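Local atomic coordinates of putative transcriptional regulator (Streptomyces coelicolor, PDB entry 2HXI), a protein that probably binds DNA at cis-regulatory sites as a dimeric transcriptional regulator of the TetR family. Residues S87-Y92 / M137-Q142; Q100-V105 / A229-L234; A37-L42 / R78-R83. One frame throughout, in Å; residues are numbered along the deposited sequence.

Contact 1 of 3, residues S87-Y92 / M137-Q142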
# COMPACT_ATOMS: atom_id res chain seq x y z
N SER B 87 5.76 -14.06 14.82
CA SER B 87 4.61 -14.94 14.95
C SER B 87 4.06 -15.39 13.60
O SER B 87 3.54 -16.51 13.49
CB SER B 87 3.52 -14.39 15.88
OG SER B 87 2.95 -13.21 15.37
N ALA B 88 4.16 -14.54 12.58
CA ALA B 88 3.75 -14.99 11.25
C ALA B 88 4.46 -16.28 10.86
O ALA B 88 3.88 -17.14 10.15
CB ALA B 88 3.97 -13.90 10.19
N MSE B 89 5.71 -16.40 11.29
CA MSE B 89 6.61 -17.46 10.84
C MSE B 89 6.55 -18.63 11.81
O MSE B 89 7.12 -19.68 11.55
CB MSE B 89 8.04 -16.90 10.68
CG MSE B 89 8.20 -15.81 9.57
SE MSE B 89 7.57 -16.53 7.78
CE MSE B 89 8.89 -17.86 7.45
N ASP B 90 5.74 -18.46 12.88
CA ASP B 90 5.42 -19.52 13.85
C ASP B 90 4.90 -20.79 13.27
O ASP B 90 3.74 -20.88 12.80
CB ASP B 90 4.45 -19.05 14.95
CG ASP B 90 5.17 -18.50 16.12
OD1 ASP B 90 6.34 -18.95 16.32
OD2 ASP B 90 4.59 -17.65 16.84
N GLY B 91 5.78 -21.78 13.36
CA GLY B 91 5.42 -23.12 12.90
C GLY B 91 5.50 -23.24 11.40
O GLY B 91 4.89 -24.14 10.81
N TYR B 92 6.20 -22.30 10.76
CA TYR B 92 6.32 -22.38 9.28
C TYR B 92 7.30 -23.47 8.90
O TYR B 92 8.33 -23.64 9.55
CB TYR B 92 6.67 -21.01 8.63
CG TYR B 92 6.92 -21.10 7.13
CD1 TYR B 92 5.86 -20.93 6.21
CD2 TYR B 92 8.20 -21.42 6.65
CE1 TYR B 92 6.07 -21.07 4.80
CE2 TYR B 92 8.42 -21.56 5.24
CZ TYR B 92 7.35 -21.38 4.34
OH TYR B 92 7.52 -21.46 2.97
N MSE B 137 12.86 -13.04 5.89
CA MSE B 137 13.81 -12.82 4.85
C MSE B 137 14.53 -14.06 4.43
O MSE B 137 14.69 -14.24 3.22
CB MSE B 137 14.78 -11.73 5.27
CG MSE B 137 14.05 -10.39 5.28
SE MSE B 137 15.30 -9.10 6.18
CE MSE B 137 16.12 -8.59 4.58
N GLU B 138 14.93 -14.91 5.41
CA GLU B 138 15.67 -16.14 5.10
C GLU B 138 14.79 -17.01 4.15
O GLU B 138 15.25 -17.57 3.13
CB GLU B 138 16.04 -16.90 6.38
CG GLU B 138 16.82 -18.20 6.09
CD GLU B 138 18.18 -17.96 5.42
OE1 GLU B 138 18.73 -16.82 5.41
OE2 GLU B 138 18.70 -18.95 4.90
N GLU B 139 13.51 -17.15 4.49
CA GLU B 139 12.68 -18.02 3.65
C GLU B 139 12.45 -17.42 2.26
O GLU B 139 12.46 -18.17 1.25
CB GLU B 139 11.36 -18.31 4.39
CG GLU B 139 10.32 -19.09 3.49
CD GLU B 139 10.76 -20.51 3.06
OE1 GLU B 139 11.88 -20.98 3.40
OE2 GLU B 139 9.97 -21.14 2.30
N VAL B 140 12.17 -16.13 2.17
CA VAL B 140 11.97 -15.51 0.86
C VAL B 140 13.23 -15.69 -0.02
O VAL B 140 13.18 -16.12 -1.17
CB VAL B 140 11.55 -14.03 1.01
CG1 VAL B 140 11.43 -13.40 -0.37
CG2 VAL B 140 10.19 -13.91 1.76
N LEU B 141 14.39 -15.44 0.59
CA LEU B 141 15.63 -15.50 -0.16
C LEU B 141 15.94 -16.97 -0.58
O LEU B 141 16.40 -17.21 -1.71
CB LEU B 141 16.77 -14.92 0.70
CG LEU B 141 16.74 -13.39 0.94
CD1 LEU B 141 17.69 -12.86 2.06
CD2 LEU B 141 16.92 -12.64 -0.39
N GLN B 142 15.68 -17.96 0.29
CA GLN B 142 15.91 -19.36 -0.06
C GLN B 142 14.96 -19.74 -1.21
O GLN B 142 15.35 -20.40 -2.16
CB GLN B 142 15.67 -20.28 1.17
CG GLN B 142 16.78 -20.18 2.20
CD GLN B 142 18.10 -20.85 1.74
OE1 GLN B 142 18.19 -21.40 0.63
NE2 GLN B 142 19.10 -20.82 2.60
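The Tyr92 ring meets Glu139 at its edge: OE2 lies near the ring plane, and the ring and carboxylate planes are 58° apart. The phenol OH donates to Glu139 OE2 over 2.6 Å, approaching from above the carboxylate plane, tilted 42° out of it. Beside this bond, Tyr92 CE2 rests 3.4 Å from Glu139 CD. With CG anti to the backbone N (chi1 174°), the phenol reaches toward helix 131-146, while Glu139 bends at chi2 to bring its acid round to meet it. Met89, present as selenomethionine, curls at two torsions and sets CE 4.0 Å from Glu139 CB. Met89 to Tyr92 form a type II turn, whose third position, with positive phi, is taken by Gly91. Glu139 OE2 also receives a salt bridge from Arg101 NE, so one buried oxygen serves two donors. With a leucine here, both the phenol and the guanidinium would probably lose their common acceptor, and the positive charge its mate. Arg101 and Arg108 of helix 98-113 pack against the Tyr92 side chain, helix 154-173 packs on Val140, and Glu138 bonds to Ala204 and Leu205 of the second subunit.

Contact 2 of 3, residues Q100-V105 / A229-L234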
# COMPACT_ATOMS: atom_id res chain seq x y z
N GLN B 100 4.97 -21.77 -4.25
CA GLN B 100 4.07 -22.12 -3.15
C GLN B 100 4.61 -21.55 -1.81
O GLN B 100 3.83 -20.99 -0.98
CB GLN B 100 3.98 -23.61 -3.04
CG GLN B 100 3.16 -24.14 -4.21
CD GLN B 100 2.98 -25.63 -4.13
OE1 GLN B 100 3.96 -26.40 -4.11
NE2 GLN B 100 1.70 -26.06 -4.04
N ARG B 101 5.93 -21.58 -1.67
CA ARG B 101 6.61 -21.10 -0.44
C ARG B 101 6.46 -19.58 -0.34
O ARG B 101 6.06 -19.05 0.73
CB ARG B 101 8.11 -21.49 -0.51
CG ARG B 101 8.32 -23.00 -0.27
CD ARG B 101 9.76 -23.42 -0.63
NE ARG B 101 10.73 -22.83 0.28
CZ ARG B 101 12.05 -22.97 0.12
NH1 ARG B 101 12.51 -23.67 -0.92
NH2 ARG B 101 12.90 -22.44 1.03
N LEU B 102 6.68 -18.87 -1.43
CA LEU B 102 6.57 -17.40 -1.38
C LEU B 102 5.12 -17.00 -1.11
O LEU B 102 4.88 -16.08 -0.36
CB LEU B 102 7.06 -16.77 -2.72
CG LEU B 102 8.59 -16.88 -2.99
CD1 LEU B 102 8.88 -16.27 -4.39
CD2 LEU B 102 9.35 -16.15 -1.80
N THR B 103 4.19 -17.78 -1.66
CA THR B 103 2.73 -17.49 -1.49
C THR B 103 2.36 -17.74 -0.05
O THR B 103 1.68 -16.92 0.57
CB THR B 103 1.89 -18.35 -2.49
OG1 THR B 103 2.29 -18.02 -3.84
CG2 THR B 103 0.41 -18.00 -2.30
N ALA B 104 2.86 -18.85 0.50
CA ALA B 104 2.59 -19.19 1.91
C ALA B 104 3.10 -18.13 2.88
O ALA B 104 2.40 -17.76 3.84
CB ALA B 104 3.11 -20.63 2.23
N VAL B 105 4.32 -17.67 2.68
CA VAL B 105 4.80 -16.59 3.49
C VAL B 105 3.92 -15.30 3.35
O VAL B 105 3.54 -14.70 4.34
CB VAL B 105 6.27 -16.28 3.15
CG1 VAL B 105 6.77 -14.95 3.85
CG2 VAL B 105 7.15 -17.47 3.52
N ALA B 229 0.18 -12.95 -9.99
CA ALA B 229 0.64 -12.29 -11.22
C ALA B 229 2.14 -12.00 -11.06
O ALA B 229 2.98 -12.15 -11.98
CB ALA B 229 -0.09 -10.97 -11.41
N HIS B 230 2.50 -11.50 -9.89
CA HIS B 230 3.89 -11.11 -9.68
C HIS B 230 4.82 -12.35 -9.71
O HIS B 230 5.89 -12.34 -10.32
CB HIS B 230 4.06 -10.38 -8.36
CG HIS B 230 5.40 -9.72 -8.23
ND1 HIS B 230 5.70 -8.53 -8.86
CD2 HIS B 230 6.56 -10.12 -7.61
CE1 HIS B 230 6.95 -8.19 -8.57
NE2 HIS B 230 7.51 -9.17 -7.87
N LEU B 231 4.41 -13.43 -9.06
CA LEU B 231 5.22 -14.65 -9.02
C LEU B 231 5.30 -15.28 -10.44
O LEU B 231 6.30 -15.88 -10.77
CB LEU B 231 4.73 -15.65 -7.94
CG LEU B 231 4.62 -15.09 -6.49
CD1 LEU B 231 4.28 -16.27 -5.57
CD2 LEU B 231 5.95 -14.46 -6.10
N ALA B 232 4.28 -15.08 -11.28
CA ALA B 232 4.32 -15.58 -12.67
C ALA B 232 5.39 -14.79 -13.41
O ALA B 232 6.10 -15.38 -14.25
CB ALA B 232 2.95 -15.37 -13.36
N HIS B 233 5.52 -13.51 -13.11
CA HIS B 233 6.59 -12.66 -13.71
C HIS B 233 7.99 -13.19 -13.31
O HIS B 233 8.93 -13.32 -14.15
CB HIS B 233 6.39 -11.16 -13.34
CG HIS B 233 7.66 -10.38 -13.03
ND1 HIS B 233 8.40 -9.71 -13.99
CD2 HIS B 233 8.22 -10.08 -11.83
CE1 HIS B 233 9.39 -9.08 -13.39
NE2 HIS B 233 9.33 -9.31 -12.09
N LEU B 234 8.13 -13.53 -12.02
CA LEU B 234 9.43 -14.06 -11.57
C LEU B 234 9.66 -15.39 -12.28
O LEU B 234 10.78 -15.66 -12.65
CB LEU B 234 9.51 -14.28 -10.05
CG LEU B 234 9.41 -12.94 -9.31
CD1 LEU B 234 9.25 -13.25 -7.81
CD2 LEU B 234 10.62 -12.10 -9.59
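Thr103 OG1 is held by its own helix, hydrogen-bonded to the carbonyl O of Lys99, and it lies 3.2 Å from Leu231 CD1 on the facing helix. The bond to Lys99 depends on chi1 (-60°), which places OG1 beside the backbone N and within range of the preceding turn. A threonine suits this partly exposed border: its hydroxyl is paid for locally, and its oxygen can then lie against a methyl group without needing a partner across the gap. Leu231 carries the other side of the contact with both branches. Its CD1, the methyl that continues the chain with chi2 near 180° (-174°), reaches between Thr103 and Leu102, passing 4.0 Å from Leu102 CB. Its CD2 takes the second meeting, 3.8 Å from Leu102 CD1, itself the extended methyl of that residue. Thus two leucines bridge a CA-to-CA distance of 8.2 Å between Leu102 and Leu231, a span that the two branched side chains fill together. Behind Leu102 lie Val140 and Ala143 of helix 131-146, and Leu231 also touches Lys99. On helix 219-237, CD2 of His233 sits 3.9 Å over one face of the His230 ring, displaced from its middle. Leu231 thus faces helix 98-113, while the two histidines pack both on helix 154-173, His230 on Leu161 and Leu164 and His233 on Arg157, and on Ala229 of the second subunit. Across the contact itself the chemistry is methyl against methyl and methyl against an already bonded hydroxyl, consistent with helices 98-113 and 219-237 being held here mainly by apolar packing, with no polar bond between the two segments.

Contact 3 of 3, residues A37-L42 / R78-R83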
# COMPACT_ATOMS: atom_id res chain seq x y z
N ALA B 37 4.03 -7.85 25.21
CA ALA B 37 2.92 -7.18 25.93
C ALA B 37 2.32 -6.10 25.06
O ALA B 37 1.09 -5.90 24.99
CB ALA B 37 3.43 -6.59 27.26
N ALA B 38 3.20 -5.35 24.38
CA ALA B 38 2.73 -4.28 23.53
C ALA B 38 1.88 -4.78 22.37
O ALA B 38 0.90 -4.17 22.02
CB ALA B 38 3.89 -3.49 22.96
N ALA B 39 2.31 -5.90 21.78
CA ALA B 39 1.55 -6.51 20.65
C ALA B 39 0.10 -6.79 21.08
O ALA B 39 -0.86 -6.53 20.35
CB ALA B 39 2.20 -7.77 20.18
N GLU B 40 -0.05 -7.32 22.27
CA GLU B 40 -1.36 -7.68 22.72
C GLU B 40 -2.16 -6.44 22.99
O GLU B 40 -3.32 -6.34 22.58
CB GLU B 40 -1.30 -8.59 23.94
CG GLU B 40 -2.73 -8.77 24.48
CD GLU B 40 -2.90 -9.96 25.39
OE1 GLU B 40 -1.90 -10.58 25.80
OE2 GLU B 40 -4.06 -10.25 25.72
N LEU B 41 -1.56 -5.45 23.64
CA LEU B 41 -2.28 -4.21 23.90
C LEU B 41 -2.77 -3.57 22.62
O LEU B 41 -3.90 -3.04 22.58
CB LEU B 41 -1.45 -3.19 24.72
CG LEU B 41 -1.22 -3.71 26.13
CD1 LEU B 41 -0.18 -2.82 26.82
CD2 LEU B 41 -2.54 -3.70 26.95
N LEU B 42 -1.93 -3.62 21.57
CA LEU B 42 -2.27 -3.09 20.28
C LEU B 42 -3.41 -3.81 19.54
O LEU B 42 -4.08 -3.18 18.70
CB LEU B 42 -1.02 -2.99 19.40
CG LEU B 42 -0.13 -1.78 19.71
CD1 LEU B 42 1.36 -2.07 19.39
CD2 LEU B 42 -0.51 -0.45 19.01
N ARG B 78 8.35 -0.20 15.61
CA ARG B 78 9.04 -1.09 14.66
C ARG B 78 9.40 -2.39 15.32
O ARG B 78 9.28 -3.45 14.71
CB ARG B 78 10.37 -0.46 14.18
CG ARG B 78 10.25 0.76 13.32
CD ARG B 78 11.65 1.07 12.79
NE ARG B 78 12.20 0.03 11.91
CZ ARG B 78 13.50 -0.24 11.79
NH1 ARG B 78 14.39 0.42 12.51
NH2 ARG B 78 13.94 -1.17 10.94
N ALA B 79 9.84 -2.32 16.58
CA ALA B 79 10.29 -3.47 17.28
C ALA B 79 9.10 -4.38 17.57
O ALA B 79 9.20 -5.58 17.48
CB ALA B 79 11.01 -3.07 18.58
N VAL B 80 7.97 -3.77 17.87
CA VAL B 80 6.76 -4.58 18.02
C VAL B 80 6.33 -5.20 16.64
O VAL B 80 5.90 -6.34 16.58
CB VAL B 80 5.60 -3.70 18.54
CG1 VAL B 80 4.42 -4.61 18.79
CG2 VAL B 80 6.01 -3.01 19.89
N ALA B 81 6.42 -4.43 15.56
CA ALA B 81 6.06 -4.98 14.22
C ALA B 81 6.95 -6.21 13.94
O ALA B 81 6.45 -7.24 13.44
CB ALA B 81 6.21 -3.95 13.19
N ASP B 82 8.20 -6.19 14.37
CA ASP B 82 9.06 -7.37 14.25
C ASP B 82 8.48 -8.59 14.93
O ASP B 82 8.58 -9.71 14.41
CB ASP B 82 10.52 -7.15 14.72
CG ASP B 82 11.44 -8.30 14.26
OD1 ASP B 82 11.92 -8.23 13.10
OD2 ASP B 82 11.63 -9.31 15.02
N ARG B 83 7.86 -8.41 16.11
CA ARG B 83 7.26 -9.53 16.79
C ARG B 83 6.14 -10.15 15.97
O ARG B 83 5.86 -11.35 16.12
CB ARG B 83 6.71 -9.13 18.18
CG ARG B 83 7.63 -8.33 19.03
CD ARG B 83 8.90 -9.19 19.32
NE ARG B 83 8.60 -10.42 20.09
CZ ARG B 83 9.52 -11.34 20.40
NH1 ARG B 83 10.79 -11.18 19.96
NH2 ARG B 83 9.19 -12.40 21.14
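Val80 presses both of its methyls into helix 31-43, and each finds different company. With CG1 anti to the backbone N (chi1 -175°), that methyl faces the backbone of Ala39, 3.9 Å from Ala39 N, and stands 4.1 Å from Ala39 CB. The same torsion turns CG2 to the other neighbour, where it meets Ala38 CB at 3.8 Å. Leu42, one turn further along, adds its CD1, 4.0 Å from Val80 CG1, its chain crossing the valine at a slant. Two consecutive alanines suit this place because they leave the backbone accessible to a branched side chain: the CA atoms of Ala39 and Val80 come within 6.1 Å and the segment axes within 9.4 Å. The two segments run almost at right angles, with a crossing angle of -87°, which concentrates the touching on a single valine. Nearby, Leu119 of helix 117-126 also packs on Val80, Leu55 lies against Ala38, and Arg83 makes a salt bridge to Asp36. This is the packing of the N-terminal DNA-binding domain of TetR-type regulators, in which the first helix lies across the long helix that follows the predicted helix-turn-helix of residues 51-70.

In the fold
Helix 73-88 strings contacts 3 and 1 together: its middle packs in the DNA-binding domain, its end leads into the turn of contact 1, and the two centres lie about 18 Å apart. Contacts 1 and 2, with centres about 14 Å apart, touch directly through the salt bridge of Arg101 NE to Glu139 OE2 at 2.7 Å and the packing of Val105 CG2 on Glu139 CG at 3.6 Å. Contact 1 therefore links the other two, adjoining contact 3 along the chain and touching contact 2. Contacts 2 and 3 do not touch; their centres are about 27 Å apart, on opposite sides of the chain's centre. Contacts 1 and 2 both reach the second subunit.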